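Putative triphosphoribosyl-dephospho-coA synthase (Archaeoglobus fulgidus DSM 4304, PDB 3H9P) is a putative triphosphoribosyl-dephospho-CoA synthase of the CitG family, which would probably bind ATP, though its actual function has not been established. Local coordinates at residues E29-R34 against S69-G74; R86-D91 against N132-M137; E176-L181 against G230-L235. One frame throughout, in Å; residues are numbered along the deposited sequence.

Interaction 1 of 3, residues E29-R34 against S69-G74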
loop_
_atom_site.group_PDB
_atom_site.type_symbol
_atom_site.label_atom_id
_atom_site.label_comp_id
_atom_site.label_asym_id
_atom_site.label_seq_id
_atom_site.Cartn_x
_atom_site.Cartn_y
_atom_site.Cartn_z
ATOM N N GLU A 29 -25.848 -8.760 -15.453
ATOM C CA GLU A 29 -25.627 -7.462 -16.062
ATOM C C GLU A 29 -24.220 -7.313 -16.713
ATOM O O GLU A 29 -24.109 -6.857 -17.837
ATOM C CB GLU A 29 -25.948 -6.362 -15.061
ATOM C CG GLU A 29 -25.680 -5.003 -15.546
ATOM C CD GLU A 29 -26.465 -3.932 -14.765
ATOM O OE1 GLU A 29 -26.753 -4.137 -13.553
ATOM O OE2 GLU A 29 -26.807 -2.899 -15.387
ATOM N N VAL A 30 -23.175 -7.747 -16.004
ATOM C CA VAL A 30 -21.825 -7.777 -16.525
ATOM C C VAL A 30 -21.720 -8.614 -17.796
ATOM O O VAL A 30 -21.103 -8.173 -18.794
ATOM C CB VAL A 30 -20.837 -8.282 -15.409
ATOM C CG1 VAL A 30 -19.447 -8.587 -15.957
ATOM C CG2 VAL A 30 -20.802 -7.282 -14.175
ATOM N N ALA A 31 -22.314 -9.825 -17.774
ATOM C CA ALA A 31 -22.311 -10.683 -18.973
ATOM C C ALA A 31 -22.956 -10.015 -20.213
ATOM O O ALA A 31 -22.505 -10.230 -21.360
ATOM C CB ALA A 31 -22.971 -12.034 -18.681
ATOM N N GLU A 32 -23.984 -9.201 -19.968
ATOM C CA GLU A 32 -24.672 -8.414 -20.992
ATOM C C GLU A 32 -23.926 -7.136 -21.422
ATOM O O GLU A 32 -23.682 -6.928 -22.607
ATOM C CB GLU A 32 -26.064 -8.032 -20.489
ATOM C CG GLU A 32 -26.948 -7.537 -21.603
ATOM C CD GLU A 32 -28.161 -6.782 -21.132
ATOM O OE1 GLU A 32 -28.106 -6.086 -20.076
ATOM O OE2 GLU A 32 -29.178 -6.870 -21.851
ATOM N N LYS A 33 -23.563 -6.280 -20.469
ATOM C CA LYS A 33 -22.952 -4.988 -20.825
ATOM C C LYS A 33 -21.415 -4.980 -20.930
ATOM O O LYS A 33 -20.860 -4.163 -21.652
ATOM C CB LYS A 33 -23.419 -3.853 -19.892
ATOM C CG LYS A 33 -24.947 -3.714 -19.717
ATOM C CD LYS A 33 -25.233 -2.479 -18.859
ATOM C CE LYS A 33 -26.700 -2.107 -18.904
ATOM N NZ LYS A 33 -27.497 -2.966 -17.987
ATOM N N ARG A 34 -20.745 -5.861 -20.188
ATOM C CA ARG A 34 -19.275 -6.015 -20.226
ATOM C C ARG A 34 -18.577 -4.817 -19.569
ATOM O O ARG A 34 -17.483 -4.424 -19.950
ATOM C CB ARG A 34 -18.765 -6.170 -21.678
ATOM C CG ARG A 34 -19.621 -7.011 -22.579
ATOM C CD ARG A 34 -19.266 -8.459 -22.500
ATOM N NE ARG A 34 -20.046 -9.285 -23.427
ATOM C CZ ARG A 34 -19.682 -10.499 -23.858
ATOM N NH1 ARG A 34 -18.533 -11.062 -23.458
ATOM N NH2 ARG A 34 -20.471 -11.162 -24.703
ATOM N N SER A 69 -17.156 -10.817 -17.560
ATOM C CA SER A 69 -17.366 -9.922 -18.692
ATOM C C SER A 69 -16.931 -10.596 -19.967
ATOM O O SER A 69 -17.354 -10.201 -21.044
ATOM C CB SER A 69 -16.609 -8.602 -18.513
ATOM O OG SER A 69 -15.245 -8.773 -18.851
ATOM N N SER A 70 -16.105 -11.635 -19.821
ATOM C CA SER A 70 -15.619 -12.438 -20.958
ATOM C C SER A 70 -16.136 -13.888 -20.921
ATOM O O SER A 70 -15.490 -14.797 -21.461
ATOM C CB SER A 70 -14.091 -12.458 -20.945
ATOM O OG SER A 70 -13.574 -11.145 -20.813
ATOM N N TRP A 71 -17.284 -14.095 -20.289
ATOM C CA TRP A 71 -17.909 -15.421 -20.103
ATOM C C TRP A 71 -18.015 -16.323 -21.334
ATOM O O TRP A 71 -18.069 -17.540 -21.187
ATOM C CB TRP A 71 -19.295 -15.273 -19.521
ATOM C CG TRP A 71 -20.244 -14.567 -20.407
ATOM C CD1 TRP A 71 -20.440 -13.201 -20.501
ATOM C CD2 TRP A 71 -21.163 -15.175 -21.323
ATOM N NE1 TRP A 71 -21.432 -12.938 -21.438
ATOM C CE2 TRP A 71 -21.884 -14.131 -21.951
ATOM C CE3 TRP A 71 -21.442 -16.502 -21.677
ATOM C CZ2 TRP A 71 -22.856 -14.380 -22.926
ATOM C CZ3 TRP A 71 -22.400 -16.752 -22.622
ATOM C CH2 TRP A 71 -23.100 -15.693 -23.253
ATOM N N ASP A 72 -18.034 -15.723 -22.524
ATOM C CA ASP A 72 -18.288 -16.442 -23.757
ATOM C C ASP A 72 -17.037 -16.584 -24.625
ATOM O O ASP A 72 -17.119 -17.034 -25.760
ATOM C CB ASP A 72 -19.406 -15.729 -24.551
ATOM C CG ASP A 72 -19.063 -14.268 -24.887
ATOM O OD1 ASP A 72 -18.118 -13.656 -24.309
ATOM O OD2 ASP A 72 -19.796 -13.710 -25.706
ATOM N N ALA A 73 -15.883 -16.193 -24.095
ATOM C CA ALA A 73 -14.600 -16.349 -24.832
ATOM C C ALA A 73 -14.179 -17.781 -25.170
ATOM O O ALA A 73 -13.451 -17.987 -26.149
ATOM C CB ALA A 73 -13.481 -15.621 -24.139
ATOM N N GLY A 74 -14.636 -18.778 -24.416
ATOM C CA GLY A 74 -14.251 -20.186 -24.700
ATOM C C GLY A 74 -13.959 -20.925 -23.398
ATOM O O GLY A 74 -14.708 -20.813 -22.432
#

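Interaction 2 of 3, residues R86-D91 against N132-M137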
loop_
_atom_site.group_PDB
_atom_site.type_symbol
_atom_site.label_atom_id
_atom_site.label_comp_id
_atom_site.label_asym_id
_atom_site.label_seq_id
_atom_site.Cartn_x
_atom_site.Cartn_y
_atom_site.Cartn_z
ATOM N N ARG A 86 -10.033 -7.059 -22.141
ATOM C CA ARG A 86 -11.040 -6.116 -21.716
ATOM C C ARG A 86 -10.534 -5.169 -20.625
ATOM O O ARG A 86 -10.894 -4.002 -20.603
ATOM C CB ARG A 86 -12.335 -6.815 -21.283
ATOM C CG ARG A 86 -13.146 -7.307 -22.447
ATOM C CD ARG A 86 -14.566 -7.821 -22.029
ATOM N NE ARG A 86 -15.344 -8.023 -23.253
ATOM C CZ ARG A 86 -15.351 -9.159 -23.954
ATOM N NH1 ARG A 86 -14.663 -10.227 -23.533
ATOM N NH2 ARG A 86 -16.046 -9.227 -25.080
ATOM N N LEU A 87 -9.692 -5.662 -19.728
ATOM C CA LEU A 87 -9.138 -4.808 -18.651
ATOM C C LEU A 87 -8.273 -3.675 -19.198
ATOM O O LEU A 87 -8.326 -2.531 -18.706
ATOM C CB LEU A 87 -8.337 -5.661 -17.650
ATOM C CG LEU A 87 -9.197 -6.424 -16.650
ATOM C CD1 LEU A 87 -8.402 -7.599 -16.040
ATOM C CD2 LEU A 87 -9.762 -5.514 -15.556
ATOM N N ARG A 88 -7.480 -4.003 -20.222
ATOM C CA ARG A 88 -6.649 -3.030 -20.906
ATOM C C ARG A 88 -7.520 -2.007 -21.658
ATOM O O ARG A 88 -7.088 -0.892 -21.894
ATOM C CB ARG A 88 -5.720 -3.706 -21.924
ATOM C CG ARG A 88 -4.751 -4.746 -21.413
ATOM C CD ARG A 88 -3.993 -5.381 -22.621
ATOM N NE ARG A 88 -2.828 -6.154 -22.182
ATOM C CZ ARG A 88 -2.616 -7.460 -22.383
ATOM N NH1 ARG A 88 -3.483 -8.196 -23.082
ATOM N NH2 ARG A 88 -1.506 -8.029 -21.892
ATOM N N ARG A 89 -8.726 -2.375 -22.072
ATOM C CA ARG A 89 -9.542 -1.410 -22.821
ATOM C C ARG A 89 -10.494 -0.642 -21.904
ATOM O O ARG A 89 -11.382 0.051 -22.392
ATOM C CB ARG A 89 -10.351 -2.098 -23.933
ATOM C CG ARG A 89 -9.544 -2.615 -25.109
ATOM C CD ARG A 89 -10.292 -3.703 -25.856
ATOM N NE ARG A 89 -9.347 -4.467 -26.667
ATOM C CZ ARG A 89 -8.977 -4.146 -27.911
ATOM N NH1 ARG A 89 -9.511 -3.087 -28.527
ATOM N NH2 ARG A 89 -8.079 -4.895 -28.552
ATOM N N THR A 90 -10.348 -0.792 -20.593
ATOM C CA THR A 90 -11.180 -0.039 -19.647
ATOM C C THR A 90 -10.734 1.410 -19.721
ATOM O O THR A 90 -9.780 1.708 -20.419
ATOM C CB THR A 90 -10.998 -0.514 -18.184
ATOM O OG1 THR A 90 -9.598 -0.508 -17.857
ATOM C CG2 THR A 90 -11.595 -1.914 -17.991
ATOM N N ASP A 91 -11.423 2.315 -19.035
ATOM C CA ASP A 91 -10.932 3.699 -18.909
ATOM C C ASP A 91 -10.912 4.125 -17.420
ATOM O O ASP A 91 -11.118 3.274 -16.528
ATOM C CB ASP A 91 -11.738 4.647 -19.793
ATOM C CG ASP A 91 -13.139 4.834 -19.304
ATOM O OD1 ASP A 91 -13.465 4.314 -18.216
ATOM O OD2 ASP A 91 -13.933 5.490 -20.010
ATOM N N ASN A 132 -6.574 4.022 -16.408
ATOM C CA ASN A 132 -7.564 2.988 -16.473
ATOM C C ASN A 132 -7.307 1.895 -15.415
ATOM O O ASN A 132 -6.328 1.934 -14.667
ATOM C CB ASN A 132 -7.715 2.482 -17.898
ATOM C CG ASN A 132 -6.734 1.390 -18.262
ATOM O OD1 ASN A 132 -6.028 0.838 -17.437
ATOM N ND2 ASN A 132 -6.720 1.055 -19.536
ATOM N N LEU A 133 -8.187 0.923 -15.328
ATOM C CA LEU A 133 -8.126 0.019 -14.198
ATOM C C LEU A 133 -6.897 -0.869 -14.327
ATOM O O LEU A 133 -6.311 -1.295 -13.343
ATOM C CB LEU A 133 -9.386 -0.818 -14.144
ATOM C CG LEU A 133 -9.502 -1.894 -13.070
ATOM C CD1 LEU A 133 -9.445 -1.252 -11.623
ATOM C CD2 LEU A 133 -10.822 -2.608 -13.337
ATOM N N TYR A 134 -6.512 -1.130 -15.573
ATOM C CA TYR A 134 -5.369 -1.980 -15.865
ATOM C C TYR A 134 -4.103 -1.277 -15.421
ATOM O O TYR A 134 -3.297 -1.848 -14.674
ATOM C CB TYR A 134 -5.330 -2.302 -17.348
ATOM C CG TYR A 134 -4.188 -3.186 -17.745
ATOM C CD1 TYR A 134 -4.232 -4.549 -17.469
ATOM C CD2 TYR A 134 -3.070 -2.672 -18.430
ATOM C CE1 TYR A 134 -3.215 -5.392 -17.849
ATOM C CE2 TYR A 134 -2.013 -3.525 -18.818
ATOM C CZ TYR A 134 -2.116 -4.889 -18.518
ATOM O OH TYR A 134 -1.142 -5.780 -18.845
ATOM N N GLU A 135 -3.957 -0.034 -15.873
ATOM C CA GLU A 135 -2.772 0.797 -15.578
ATOM C C GLU A 135 -2.642 1.030 -14.084
ATOM O O GLU A 135 -1.563 0.946 -13.528
ATOM C CB GLU A 135 -2.822 2.122 -16.348
ATOM C CG GLU A 135 -2.943 1.902 -17.853
ATOM C CD GLU A 135 -3.425 3.120 -18.649
ATOM O OE1 GLU A 135 -4.304 3.894 -18.194
ATOM O OE2 GLU A 135 -2.922 3.298 -19.777
ATOM N N TRP A 136 -3.756 1.318 -13.441
ATOM C CA TRP A 136 -3.777 1.476 -12.004
ATOM C C TRP A 136 -3.173 0.236 -11.354
ATOM O O TRP A 136 -2.207 0.337 -10.592
ATOM C CB TRP A 136 -5.210 1.686 -11.529
ATOM C CG TRP A 136 -5.294 2.234 -10.140
ATOM C CD1 TRP A 136 -4.317 2.894 -9.459
ATOM C CD2 TRP A 136 -6.443 2.228 -9.286
ATOM N NE1 TRP A 136 -4.768 3.268 -8.220
ATOM C CE2 TRP A 136 -6.074 2.886 -8.087
ATOM C CE3 TRP A 136 -7.752 1.716 -9.411
ATOM C CZ2 TRP A 136 -6.963 3.052 -7.004
ATOM C CZ3 TRP A 136 -8.648 1.871 -8.321
ATOM C CH2 TRP A 136 -8.240 2.534 -7.136
HETATM N N MSE A 137 -3.731 -0.932 -11.697
HETATM C CA MSE A 137 -3.279 -2.216 -11.166
HETATM C C MSE A 137 -1.789 -2.462 -11.459
HETATM O O MSE A 137 -1.118 -3.081 -10.628
HETATM C CB MSE A 137 -4.131 -3.390 -11.684
HETATM C CG MSE A 137 -5.558 -3.469 -11.160
HETATM SE SE MSE A 137 -5.780 -3.408 -9.194
HETATM C CE MSE A 137 -5.930 -1.472 -8.970
#

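Interaction 3 of 3, residues E176-L181 against G230-L235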
loop_
_atom_site.group_PDB
_atom_site.type_symbol
_atom_site.label_atom_id
_atom_site.label_comp_id
_atom_site.label_asym_id
_atom_site.label_seq_id
_atom_site.Cartn_x
_atom_site.Cartn_y
_atom_site.Cartn_z
ATOM N N GLU A 176 -8.892 -28.671 -0.582
ATOM C CA GLU A 176 -7.503 -28.846 -0.940
ATOM C C GLU A 176 -6.961 -27.619 -1.681
ATOM O O GLU A 176 -5.871 -27.172 -1.362
ATOM C CB GLU A 176 -7.224 -30.165 -1.660
ATOM C CG GLU A 176 -7.509 -31.418 -0.805
ATOM C CD GLU A 176 -6.963 -31.369 0.631
ATOM O OE1 GLU A 176 -5.919 -30.758 0.894
ATOM O OE2 GLU A 176 -7.588 -31.962 1.522
ATOM N N LEU A 177 -7.729 -27.050 -2.612
ATOM C CA LEU A 177 -7.288 -25.817 -3.292
ATOM C C LEU A 177 -6.983 -24.717 -2.294
ATOM O O LEU A 177 -5.934 -24.102 -2.347
ATOM C CB LEU A 177 -8.293 -25.296 -4.332
ATOM C CG LEU A 177 -7.801 -23.999 -5.048
ATOM C CD1 LEU A 177 -6.341 -24.102 -5.586
ATOM C CD2 LEU A 177 -8.688 -23.534 -6.169
ATOM N N TYR A 178 -7.903 -24.484 -1.371
ATOM C CA TYR A 178 -7.765 -23.397 -0.426
ATOM C C TYR A 178 -6.464 -23.516 0.368
ATOM O O TYR A 178 -5.711 -22.533 0.495
ATOM C CB TYR A 178 -8.993 -23.336 0.490
ATOM C CG TYR A 178 -8.889 -22.302 1.575
ATOM C CD1 TYR A 178 -9.094 -20.948 1.293
ATOM C CD2 TYR A 178 -8.579 -22.675 2.886
ATOM C CE1 TYR A 178 -9.000 -19.971 2.320
ATOM C CE2 TYR A 178 -8.471 -21.740 3.892
ATOM C CZ TYR A 178 -8.682 -20.386 3.614
ATOM O OH TYR A 178 -8.581 -19.459 4.626
ATOM N N TYR A 179 -6.178 -24.702 0.901
ATOM C CA TYR A 179 -4.946 -24.854 1.692
ATOM C C TYR A 179 -3.669 -24.749 0.859
ATOM O O TYR A 179 -2.668 -24.149 1.301
ATOM C CB TYR A 179 -4.993 -26.056 2.651
ATOM C CG TYR A 179 -5.999 -25.824 3.782
ATOM C CD1 TYR A 179 -5.619 -25.181 4.965
ATOM C CD2 TYR A 179 -7.331 -26.217 3.648
ATOM C CE1 TYR A 179 -6.530 -24.950 5.995
ATOM C CE2 TYR A 179 -8.258 -25.995 4.679
ATOM C CZ TYR A 179 -7.846 -25.345 5.847
ATOM O OH TYR A 179 -8.753 -25.106 6.870
ATOM N N HIS A 180 -3.734 -25.267 -0.371
ATOM C CA HIS A 180 -2.699 -25.036 -1.353
ATOM C C HIS A 180 -2.402 -23.547 -1.542
ATOM O O HIS A 180 -1.236 -23.141 -1.496
ATOM C CB HIS A 180 -3.141 -25.610 -2.670
ATOM C CG HIS A 180 -2.134 -25.471 -3.758
ATOM N ND1 HIS A 180 -0.984 -26.238 -3.805
ATOM C CD2 HIS A 180 -2.119 -24.688 -4.867
ATOM C CE1 HIS A 180 -0.302 -25.933 -4.897
ATOM N NE2 HIS A 180 -0.964 -24.995 -5.555
ATOM N N LEU A 181 -3.437 -22.737 -1.811
ATOM C CA LEU A 181 -3.191 -21.308 -2.035
ATOM C C LEU A 181 -2.721 -20.660 -0.718
ATOM O O LEU A 181 -1.794 -19.843 -0.712
ATOM C CB LEU A 181 -4.413 -20.604 -2.633
ATOM C CG LEU A 181 -4.903 -21.116 -4.003
ATOM C CD1 LEU A 181 -6.267 -20.519 -4.468
ATOM C CD2 LEU A 181 -3.856 -20.882 -5.039
ATOM N N GLY A 230 -8.677 -13.373 3.501
ATOM C CA GLY A 230 -9.708 -13.102 2.500
ATOM C C GLY A 230 -9.302 -13.269 1.045
ATOM O O GLY A 230 -10.093 -13.720 0.221
ATOM N N THR A 231 -8.065 -12.922 0.721
ATOM C CA THR A 231 -7.606 -12.929 -0.658
ATOM C C THR A 231 -7.462 -14.349 -1.154
ATOM O O THR A 231 -7.687 -14.627 -2.335
ATOM C CB THR A 231 -6.253 -12.237 -0.783
ATOM O OG1 THR A 231 -6.278 -11.012 -0.036
ATOM C CG2 THR A 231 -5.897 -11.945 -2.237
ATOM N N ILE A 232 -7.083 -15.257 -0.253
ATOM C CA ILE A 232 -6.912 -16.643 -0.595
ATOM C C ILE A 232 -8.260 -17.251 -0.980
ATOM O O ILE A 232 -8.381 -17.926 -2.014
ATOM C CB ILE A 232 -6.203 -17.419 0.544
ATOM C CG1 ILE A 232 -4.877 -16.754 0.905
ATOM C CG2 ILE A 232 -6.022 -18.902 0.169
ATOM C CD1 ILE A 232 -3.898 -16.579 -0.317
ATOM N N ALA A 233 -9.273 -16.987 -0.166
ATOM C CA ALA A 233 -10.630 -17.370 -0.497
ATOM C C ALA A 233 -11.108 -16.681 -1.794
ATOM O O ALA A 233 -11.754 -17.322 -2.643
ATOM C CB ALA A 233 -11.569 -17.052 0.669
ATOM N N ASP A 234 -10.785 -15.404 -1.960
ATOM C CA ASP A 234 -11.056 -14.704 -3.232
ATOM C C ASP A 234 -10.505 -15.503 -4.412
ATOM O O ASP A 234 -11.243 -15.783 -5.366
ATOM C CB ASP A 234 -10.495 -13.259 -3.239
ATOM C CG ASP A 234 -11.244 -12.322 -2.248
ATOM O OD1 ASP A 234 -12.382 -12.662 -1.876
ATOM O OD2 ASP A 234 -10.727 -11.240 -1.847
ATOM N N LEU A 235 -9.228 -15.914 -4.329
ATOM C CA LEU A 235 -8.561 -16.616 -5.427
ATOM C C LEU A 235 -9.101 -18.020 -5.597
ATOM O O LEU A 235 -9.055 -18.606 -6.691
ATOM C CB LEU A 235 -7.054 -16.660 -5.183
ATOM C CG LEU A 235 -6.347 -15.308 -5.374
ATOM C CD1 LEU A 235 -5.033 -15.232 -4.575
ATOM C CD2 LEU A 235 -6.073 -15.008 -6.839
#

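Interaction 1 of 3, residues E29-R34 against S69-G74
The C-terminal end of helix 24-33 meets the loop between helices 58-68 and 76-88, where Ser70 to Ala73 form a type I beta turn. Arg34, just past the helix, leaves helical geometry with positive phi, and the chain turns out there. Its side chain turns about CB-CG (chi2 -87°) and runs to the turn. The guanidinium forms an end-on salt bridge with Asp72 through two nearly straight hydrogen bonds, NH1 to Asp72 OD1 and NH2 to Asp72 OD2, both 2.8 Å. Both oxygens sit near the guanidinium plane, yet the carboxylate plane is turned 43° from it. OD1 is met on its syn side but well out of the carboxylate plane, and NH2 reaches OD2 from above that plane. Arg34 NH1 gives a further hydrogen bond, of 2.8 Å, to the carbonyl Ser69 O.

Trp71 makes the other polar link. Its NE1 donates to Ala31 O at 2.9 Å, close to the indole plane, and takes up a carbonyl in the last turn of the helix. Ala31 CB lies 3.3 Å from Trp71 CD1. Trp71 NE1 also stands over one face of the Arg34 guanidinium, offset toward its rim. On the buried side, Val30 CG1 packs 3.8 Å from Ser69 CB, and Val30 continues onto Val65 and Ile68 of helix 58-68. Ser69 OG bonds to Pro66 O.

Arg34 thus ties together a backbone carbonyl and a carboxylate of one loop. Arg86 brings a like charge close to Arg34, and the carboxylate of Asp72 would be expected to offset part of that charge at this partly exposed corner.

Interaction 2 of 3, residues R86-D91 against N132-M137
The side chains of Tyr134 and Arg88 run alongside each other in the same direction. The tyrosine ring stands with CG anti to the backbone N (chi1 -180°), which carries it alongside the arginine. Arg88 CG sits over the centre of one face, 3.7 Å from the ring centroid, in a CH-pi contact. The arginine is extended from CG to NE, and its guanidinium plane is turned 61° from the ring. Tyr134 OH bonds to Val151 O. Tyr134 CB approaches Leu87 O at 3.3 Å. With the ring cut back to an alanine, Arg88 CG would probably lose its aromatic face and Val151 O its hydroxyl partner.

Helix 133-138 starts beside the loop that follows helix 76-88. Asn132 is its N-cap and forms a capping box with Glu135: Asn132 OD1 takes Glu135 N at 2.7 Å, and Glu135 OE1 takes Asn132 N at 2.9 Å. Thr90 adds a bond to this start, with Leu133 N donating to Thr90 OG1 at 3.2 Å. Chi1 of 53° places OG1 between the backbone N and the carbonyl carbon, where it also donates to Leu87 O. Asn132 ND2 makes a weak bond to Thr90 O at 3.3 Å. Next to the cap, Leu87 CD2 meets Leu133 CD2 at 3.8 Å. Leu133 also packs on Val98 of helix 92-105, and Glu135 OE1 forms a salt bridge to Lys129 of the second subunit.

Interaction 3 of 3, residues E176-L181 against G230-L235
Tyr178 is the first residue of 176-181 to touch 230-235. Its ring has CG anti to the backbone N (chi1 176°), which brings CE1 up against the other helix. There CE1 lies 3.8 Å from Ile232 CG2, and the two side chains cross at about a right angle. Ala233 N lies at the ring edge, near its plane, 3.9 Å from Tyr178 CE1. The carbonyl Tyr178 O is 3.7 Å from Ile232 CG2, so this methyl meets both ring and backbone.

One turn on, Leu181 points toward the partner helix. Its CB packs 3.7 Å from Ile232 CG2, on the methyl already touched by Tyr178. Its CD1 reaches further along and meets Leu235 CB at 4.0 Å. The CG2 methyl of Ile232 thus sits between Tyr178 CE1 and Leu181 CB. Thr236, just beyond the segment, also touches both Tyr178 and Leu181. Leu235 continues onto Leu63 of helix 58-68 and Leu145 of helix 145-151.

No hydrogen bond joins the segments. The helix axes approach to 9.3 Å at an angle of 132° between their N-to-C directions. This is apolar packing of two steeply inclined helices, typical of the interior of an all-helical fold.

How the interactions relate
Interaction 3 is the buried contact of the set, its centre about 10 Å from the centre of the chain, and is purely apolar. Interactions 1 and 2 are partly buried, with centres about 17 and 16 Å out. Both mix hydrogen bonds with apolar packing at helix ends, and interaction 1 adds a salt bridge. They adjoin through helix 76-88, which follows the loop of interaction 1 and ends in interaction 2. Arg86 carries the touch, packing on Ser69 and lying near Ser70. Interaction 3 lies on the opposite side of the chain's centre from both. Helices 58-68 and 145-151 still link the regions: 58-68 borders interactions 1 and 3, and 145-151 borders 2 and 3.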